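Local coordinates for SusD/RagB family nutrient-binding outer membrane lipoprotein (Bacteroides vulgatus, PDB 4F7A) that probably binds mucin O-glycans at the bacterial outer membrane, as a SusD-type lipoprotein of a nutrient-uptake system, at residues 26-31 / 94-99; 199-204 / 227-232; 440-443 / 447-450. One frame throughout, in Å; residues are numbered along the deposited sequence.

The three contacts follow one another along the chain without overlapping. Contact 1 packs helix 15-30 against helix 84-104; contact 2 ties helix 193-210 to the turn that leaves helix 216-228; contact 3 folds the segment after helix 435-445 back onto that helix. Centre to centre, contacts 1 and 2 are about 23 Å apart, 2 and 3 about 25 Å, and 1 and 3 about 29 Å; contacts 1 and 3 lie on opposite sides of the chain's centre. No two touch. Helix 111-132 borders contacts 1 and 2, consistent with both belonging to the TPR-like helical part of the fold; contact 3 lies where a loop turns back beside a later helix.

Contact 1. Residues 26-31 / 94-99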
# COMPACT_ATOMS: atom_id res chain seq x y z
N GLU A 26 12.72 -3.60 -16.12
CA GLU A 26 11.96 -4.81 -15.95
C GLU A 26 12.10 -5.34 -14.51
O GLU A 26 11.12 -5.72 -13.87
CB GLU A 26 12.43 -5.86 -16.95
CG GLU A 26 11.73 -7.18 -16.75
CD GLU A 26 12.19 -8.28 -17.73
OE1 GLU A 26 12.99 -8.00 -18.64
OE2 GLU A 26 11.72 -9.42 -17.55
N THR A 27 13.34 -5.41 -14.02
CA THR A 27 13.59 -5.85 -12.65
C THR A 27 12.92 -4.94 -11.61
O THR A 27 12.30 -5.40 -10.65
CB THR A 27 15.08 -5.94 -12.39
OG1 THR A 27 15.63 -6.90 -13.29
CG2 THR A 27 15.40 -6.35 -10.94
N ILE A 28 13.03 -3.63 -11.82
CA ILE A 28 12.46 -2.68 -10.86
C ILE A 28 10.93 -2.83 -10.80
O ILE A 28 10.36 -2.90 -9.72
CB ILE A 28 12.82 -1.22 -11.20
CG1 ILE A 28 14.33 -0.99 -11.08
CG2 ILE A 28 12.08 -0.24 -10.25
CD1 ILE A 28 14.85 0.25 -11.86
N GLN A 29 10.29 -2.83 -11.97
CA GLN A 29 8.83 -2.91 -12.01
C GLN A 29 8.28 -4.25 -11.48
O GLN A 29 7.23 -4.30 -10.82
CB GLN A 29 8.32 -2.56 -13.41
CG GLN A 29 8.37 -1.04 -13.62
CD GLN A 29 8.15 -0.61 -15.04
OE1 GLN A 29 7.07 -0.09 -15.39
NE2 GLN A 29 9.15 -0.85 -15.89
N LYS A 30 9.02 -5.33 -11.70
CA LYS A 30 8.64 -6.63 -11.12
C LYS A 30 8.88 -6.70 -9.62
O LYS A 30 8.35 -7.57 -8.95
CB LYS A 30 9.42 -7.76 -11.79
CG LYS A 30 9.02 -7.97 -13.23
CD LYS A 30 9.72 -9.19 -13.83
CE LYS A 30 9.20 -9.48 -15.24
NZ LYS A 30 9.95 -10.55 -15.96
N GLY A 31 9.68 -5.78 -9.10
CA GLY A 31 10.17 -5.85 -7.74
C GLY A 31 9.43 -4.96 -6.74
O GLY A 31 9.77 -4.97 -5.57
N PHE A 94 16.44 -2.27 -5.17
CA PHE A 94 17.01 -0.94 -4.97
C PHE A 94 18.37 -0.77 -5.65
O PHE A 94 18.62 0.27 -6.25
CB PHE A 94 17.03 -0.58 -3.47
CG PHE A 94 17.42 0.85 -3.20
CD1 PHE A 94 16.73 1.90 -3.77
CD2 PHE A 94 18.48 1.14 -2.38
CE1 PHE A 94 17.10 3.22 -3.54
CE2 PHE A 94 18.83 2.46 -2.12
CZ PHE A 94 18.13 3.49 -2.71
N PRO A 95 19.25 -1.77 -5.59
CA PRO A 95 20.54 -1.54 -6.25
C PRO A 95 20.40 -1.34 -7.77
O PRO A 95 21.19 -0.60 -8.37
CB PRO A 95 21.36 -2.79 -5.93
CG PRO A 95 20.59 -3.54 -4.90
CD PRO A 95 19.23 -2.98 -4.75
N VAL A 96 19.38 -1.97 -8.35
CA VAL A 96 19.06 -1.78 -9.76
C VAL A 96 18.48 -0.40 -10.04
O VAL A 96 18.83 0.21 -11.05
CB VAL A 96 18.14 -2.90 -10.30
CG1 VAL A 96 17.84 -2.70 -11.77
CG2 VAL A 96 18.84 -4.27 -10.08
N ALA A 97 17.59 0.10 -9.17
CA ALA A 97 17.06 1.44 -9.32
C ALA A 97 18.17 2.47 -9.21
O ALA A 97 18.16 3.49 -9.91
CB ALA A 97 15.99 1.73 -8.27
N HIS A 98 19.12 2.21 -8.30
CA HIS A 98 20.26 3.10 -8.15
C HIS A 98 21.16 3.07 -9.39
O HIS A 98 21.54 4.13 -9.92
CB HIS A 98 21.04 2.75 -6.89
CG HIS A 98 22.19 3.66 -6.64
ND1 HIS A 98 22.01 4.96 -6.23
CD2 HIS A 98 23.52 3.48 -6.77
CE1 HIS A 98 23.19 5.54 -6.11
NE2 HIS A 98 24.13 4.66 -6.43
N LYS A 99 21.49 1.87 -9.88
CA LYS A 99 22.26 1.74 -11.13
C LYS A 99 21.57 2.46 -12.28
O LYS A 99 22.20 3.16 -13.06
CB LYS A 99 22.47 0.26 -11.51
CG LYS A 99 23.33 0.07 -12.76
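I28 reaches across to A97 and V96 with the outer half of its side chain. Its CD1 settles on the backbone of the facing helix, 3.6 Å from A97 CA, and lies 4.0 Å from A97 CB. One bond further in, I28 CG1 meets V96 CG1 at 4.0 Å. V96 divides its two methyls between neighbours, because its CG2 turns instead to T27 CG2, at 4.1 Å. The T27 and V96 side chains cross at about a right angle. No hydrogen bond spans the contact, which is purely apolar packing.

The torsions explain the reach. The CB of I28 does not aim straight at the other helix, but CG1 stands anti to the carbonyl carbon (chi1 -65°) and CD1 continues the chain outward in an extended form (chi2 160°). The small A97 side chain is consistent with the isoleucine tip coming down on the main chain. An alanine in place of I28 would remove CG1 and CD1, and a gap would probably open over the A97 backbone and beside V96 CG1.

Behind the interface, E26 and K30 form a salt bridge one turn apart, NZ to OE2 at 2.6 Å on the anti lone pair, and K30 NZ also bonds the carbonyl of K246. The partner helix is kinked: P95 has no N-H to donate, and V96 N also makes no bond to the turn before.

The helix axes pass 9.0 Å apart and run in largely opposed directions, at 137°. Helix 111-132 packs beside both: L120 meets I28 and Q29, while K121 and M125 meet F94. F140, beyond the end of that helix, meets the rings of F94 and H98 edge-to-face.

Contact 2. Residues 199-204 / 227-232; sequences FANSLR and LENSYG
N201 lies over one face of the N229 amide, the two amide planes 53° apart, with its OD1 3.4 Å from N229 CG and its ND2 bonded to N229 OD1 at 3.1 Å. That donor stands well above the carbonyl plane, off the lone pairs. The other face of the same oxygen is used by the backbone N of Y231, at 3.0 Å and nearer to the plane, so OD1 is gripped from both sides. N229 OD1 also lies level with the Y231 ring, at its edge. At the edge of the N201 amide, exactly in its plane, sits G232 O, which takes the second ND2 hydrogen at 2.7 Å in a nearly straight bond (172°).

The Y231 bond makes an Asx turn, laid on a type I beta turn from N229 to G232 that also carries a bond from G232 N to N229 O. N229 is where the chain drops out of helical geometry after helix 216-228, and its CG, anti to the backbone N (chi1 -178°), holds the amide over the turn. G232 closes the turn with backbone angles that would jam a CB against the preceding carbonyl, so glycine suits the place. N201 thus fastens this turn to helix 193-210 through both N-H groups of ND2.

The Y231 hydroxyl hydrogen-bonds D170, and its side chain touches L173 of helix 151-174 and S194 and I197 of helix 193-210. V166 of helix 151-174 touches the N201 side chain.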
# COMPACT_ATOMS: atom_id res chain seq x y z
N PHE A 199 1.66 10.15 -12.97
CA PHE A 199 2.05 9.19 -11.93
C PHE A 199 2.83 9.91 -10.81
O PHE A 199 2.44 9.85 -9.63
CB PHE A 199 2.87 8.06 -12.62
CG PHE A 199 3.40 6.96 -11.71
CD1 PHE A 199 3.10 6.88 -10.36
CD2 PHE A 199 4.21 5.98 -12.25
CE1 PHE A 199 3.62 5.85 -9.58
CE2 PHE A 199 4.73 4.94 -11.49
CZ PHE A 199 4.45 4.88 -10.15
N ALA A 200 3.89 10.63 -11.16
CA ALA A 200 4.67 11.39 -10.16
C ALA A 200 3.82 12.37 -9.36
O ALA A 200 3.97 12.50 -8.15
CB ALA A 200 5.83 12.15 -10.85
N ASN A 201 2.92 13.08 -10.03
CA ASN A 201 2.06 14.05 -9.36
C ASN A 201 1.14 13.37 -8.35
O ASN A 201 0.95 13.86 -7.24
CB ASN A 201 1.23 14.88 -10.35
CG ASN A 201 2.05 15.76 -11.26
OD1 ASN A 201 3.16 16.17 -10.92
ND2 ASN A 201 1.49 16.10 -12.44
N SER A 202 0.56 12.24 -8.75
CA SER A 202 -0.36 11.49 -7.89
C SER A 202 0.37 10.90 -6.71
O SER A 202 -0.11 10.93 -5.59
CB SER A 202 -1.06 10.40 -8.69
OG SER A 202 -1.69 10.98 -9.83
N LEU A 203 1.55 10.32 -6.97
CA LEU A 203 2.39 9.78 -5.89
C LEU A 203 2.80 10.91 -4.92
O LEU A 203 2.74 10.73 -3.68
CB LEU A 203 3.60 9.06 -6.51
CG LEU A 203 4.60 8.43 -5.54
CD1 LEU A 203 3.97 7.45 -4.53
CD2 LEU A 203 5.74 7.76 -6.36
N ARG A 204 3.16 12.08 -5.45
CA ARG A 204 3.51 13.21 -4.58
C ARG A 204 2.34 13.57 -3.68
O ARG A 204 2.53 13.84 -2.49
CB ARG A 204 3.92 14.43 -5.38
CG ARG A 204 4.39 15.59 -4.51
CD ARG A 204 4.47 16.90 -5.28
NE ARG A 204 5.37 16.85 -6.42
CZ ARG A 204 6.71 16.83 -6.39
NH1 ARG A 204 7.40 16.83 -5.25
NH2 ARG A 204 7.38 16.78 -7.56
N LEU A 227 -1.07 19.15 -7.24
CA LEU A 227 -2.36 19.48 -7.83
C LEU A 227 -2.34 20.71 -8.75
O LEU A 227 -3.33 20.98 -9.42
CB LEU A 227 -3.42 19.60 -6.74
CG LEU A 227 -3.79 18.26 -6.10
CD1 LEU A 227 -4.58 18.46 -4.78
CD2 LEU A 227 -4.59 17.41 -7.14
N GLU A 228 -1.22 21.44 -8.82
CA GLU A 228 -1.09 22.53 -9.79
C GLU A 228 -0.21 22.16 -10.98
O GLU A 228 -0.19 22.87 -11.96
CB GLU A 228 -0.54 23.79 -9.12
CG GLU A 228 -1.52 24.38 -8.14
CD GLU A 228 -1.14 25.76 -7.66
OE1 GLU A 228 0.09 26.02 -7.48
OE2 GLU A 228 -2.07 26.56 -7.46
N ASN A 229 0.53 21.07 -10.89
CA ASN A 229 1.36 20.69 -12.02
C ASN A 229 0.46 20.49 -13.24
O ASN A 229 -0.58 19.82 -13.17
CB ASN A 229 2.19 19.47 -11.67
CG ASN A 229 3.14 19.05 -12.81
OD1 ASN A 229 2.69 18.55 -13.82
ND2 ASN A 229 4.44 19.25 -12.63
N SER A 230 0.85 21.09 -14.36
CA SER A 230 -0.02 21.14 -15.54
C SER A 230 -0.29 19.76 -16.17
O SER A 230 -1.23 19.63 -16.93
CB SER A 230 0.59 22.08 -16.59
OG SER A 230 1.83 21.55 -17.03
N TYR A 231 0.54 18.74 -15.87
CA TYR A 231 0.32 17.41 -16.44
C TYR A 231 -0.83 16.63 -15.77
O TYR A 231 -1.27 15.62 -16.31
CB TYR A 231 1.61 16.57 -16.46
CG TYR A 231 2.62 17.11 -17.44
CD1 TYR A 231 3.53 18.07 -17.06
CD2 TYR A 231 2.64 16.67 -18.78
CE1 TYR A 231 4.45 18.57 -17.97
CE2 TYR A 231 3.56 17.17 -19.68
CZ TYR A 231 4.46 18.14 -19.27
OH TYR A 231 5.40 18.68 -20.14
N GLY A 232 -1.30 17.10 -14.62
CA GLY A 232 -2.49 16.54 -13.98
C GLY A 232 -2.17 15.39 -13.05
O GLY A 232 -1.01 15.04 -12.87

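Contact 3. Residues 440-443 / 447-450; sequences AEQR and YPKL
Q442 and Y447 meet where the chain leaves helix 435-445 and doubles back along it, through a cis peptide bond before P448 and an inverse gamma turn centred on K449. The returning carbonyl of Y447 comes down on the helix backbone: its O lies 3.0 Å from Q442 CA in a CA-H...O contact of 150°, and 3.5 Å from Q442 CB. The gamma turn carries only a weak bond, L450 N to P448 O.

Q442 does the rest of the touching. With CG anti to the backbone N (chi1 -177°), a bend at the next bond (chi2 -89°) brings the amide beside L450 instead of letting the side chain run straight out. L450 lays its CD1 over the flat of the amide, 3.7 Å from Q442 CD and 3.8 Å from NE2, so an apolar methyl covers one face of a polar group. At the amide's nitrogen, a water accepts from NE2 at 2.9 Å and donates to P448 O at 3.1 Å.

Outside the pair, the Y447 side chain touches E421 and I424 of helix 416-431 and its hydroxyl bonds E417, while W428 touches P448. E441, one residue before Q442, holds salt bridges to K427, R444 and R210.

No direct hydrogen bond joins 440-443 to 447-450. Between these two segments the contacts are a CA-H...O contact, a methyl on an amide face and a bridging water; in the absence of a direct bond, the water gives Q442 NE2 and the P448 carbonyl a shared polar partner.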
# COMPACT_ATOMS: atom_id res chain seq x y z
N ALA A 440 -0.52 1.44 5.77
CA ALA A 440 0.15 2.70 6.07
C ALA A 440 -0.87 3.74 6.46
O ALA A 440 -0.72 4.43 7.47
CB ALA A 440 0.96 3.17 4.88
N GLU A 441 -1.94 3.85 5.69
CA GLU A 441 -2.98 4.85 5.98
C GLU A 441 -3.77 4.55 7.24
O GLU A 441 -4.20 5.47 7.97
CB GLU A 441 -3.88 5.06 4.77
CG GLU A 441 -3.19 5.89 3.72
CD GLU A 441 -3.02 7.32 4.17
OE1 GLU A 441 -4.02 8.07 4.03
OE2 GLU A 441 -1.91 7.68 4.67
N GLN A 442 -3.97 3.28 7.54
CA GLN A 442 -4.61 2.92 8.79
C GLN A 442 -3.79 3.34 10.02
O GLN A 442 -4.32 3.86 11.01
CB GLN A 442 -4.89 1.43 8.81
CG GLN A 442 -5.64 0.96 10.05
CD GLN A 442 -4.75 0.56 11.20
OE1 GLN A 442 -3.56 0.30 11.03
NE2 GLN A 442 -5.33 0.48 12.39
N ARG A 443 -2.48 3.14 9.93
CA ARG A 443 -1.57 3.57 10.99
C ARG A 443 -1.49 5.08 11.09
O ARG A 443 -1.42 5.62 12.18
CB ARG A 443 -0.18 2.96 10.80
CG ARG A 443 -0.19 1.44 11.02
CD ARG A 443 1.16 0.83 10.78
NE ARG A 443 1.41 0.71 9.34
CZ ARG A 443 2.59 0.91 8.76
NH1 ARG A 443 3.66 1.25 9.48
NH2 ARG A 443 2.71 0.78 7.44
N TYR A 447 -7.86 5.00 10.64
CA TYR A 447 -9.00 4.56 9.85
C TYR A 447 -8.57 3.63 8.72
O TYR A 447 -7.47 3.76 8.18
CB TYR A 447 -9.73 5.76 9.26
CG TYR A 447 -10.17 6.79 10.30
CD1 TYR A 447 -10.89 6.41 11.43
CD2 TYR A 447 -9.85 8.14 10.16
CE1 TYR A 447 -11.28 7.35 12.41
CE2 TYR A 447 -10.29 9.09 11.11
CZ TYR A 447 -10.97 8.68 12.25
OH TYR A 447 -11.38 9.61 13.19
N PRO A 448 -9.42 2.66 8.37
CA PRO A 448 -10.67 2.34 9.06
C PRO A 448 -10.39 1.74 10.43
O PRO A 448 -9.24 1.37 10.72
CB PRO A 448 -11.31 1.28 8.16
CG PRO A 448 -10.13 0.59 7.54
CD PRO A 448 -9.10 1.68 7.34
N LYS A 449 -11.45 1.66 11.25
CA LYS A 449 -11.34 1.12 12.62
C LYS A 449 -11.34 -0.40 12.59
O LYS A 449 -12.36 -1.07 12.81
CB LYS A 449 -12.48 1.67 13.47
CG LYS A 449 -12.44 3.15 13.63
CD LYS A 449 -13.50 3.59 14.69
CE LYS A 449 -13.65 5.08 14.75
NZ LYS A 449 -14.70 5.41 15.73
N LEU A 450 -10.16 -0.94 12.30
CA LEU A 450 -9.93 -2.37 12.27
C LEU A 450 -10.23 -3.03 13.62
O LEU A 450 -9.91 -2.48 14.68
CB LEU A 450 -8.46 -2.66 11.91
CG LEU A 450 -7.88 -2.17 10.56
CD1 LEU A 450 -6.41 -2.64 10.41
CD2 LEU A 450 -8.70 -2.64 9.37
O HOH W 1 -7.84 1.40 13.48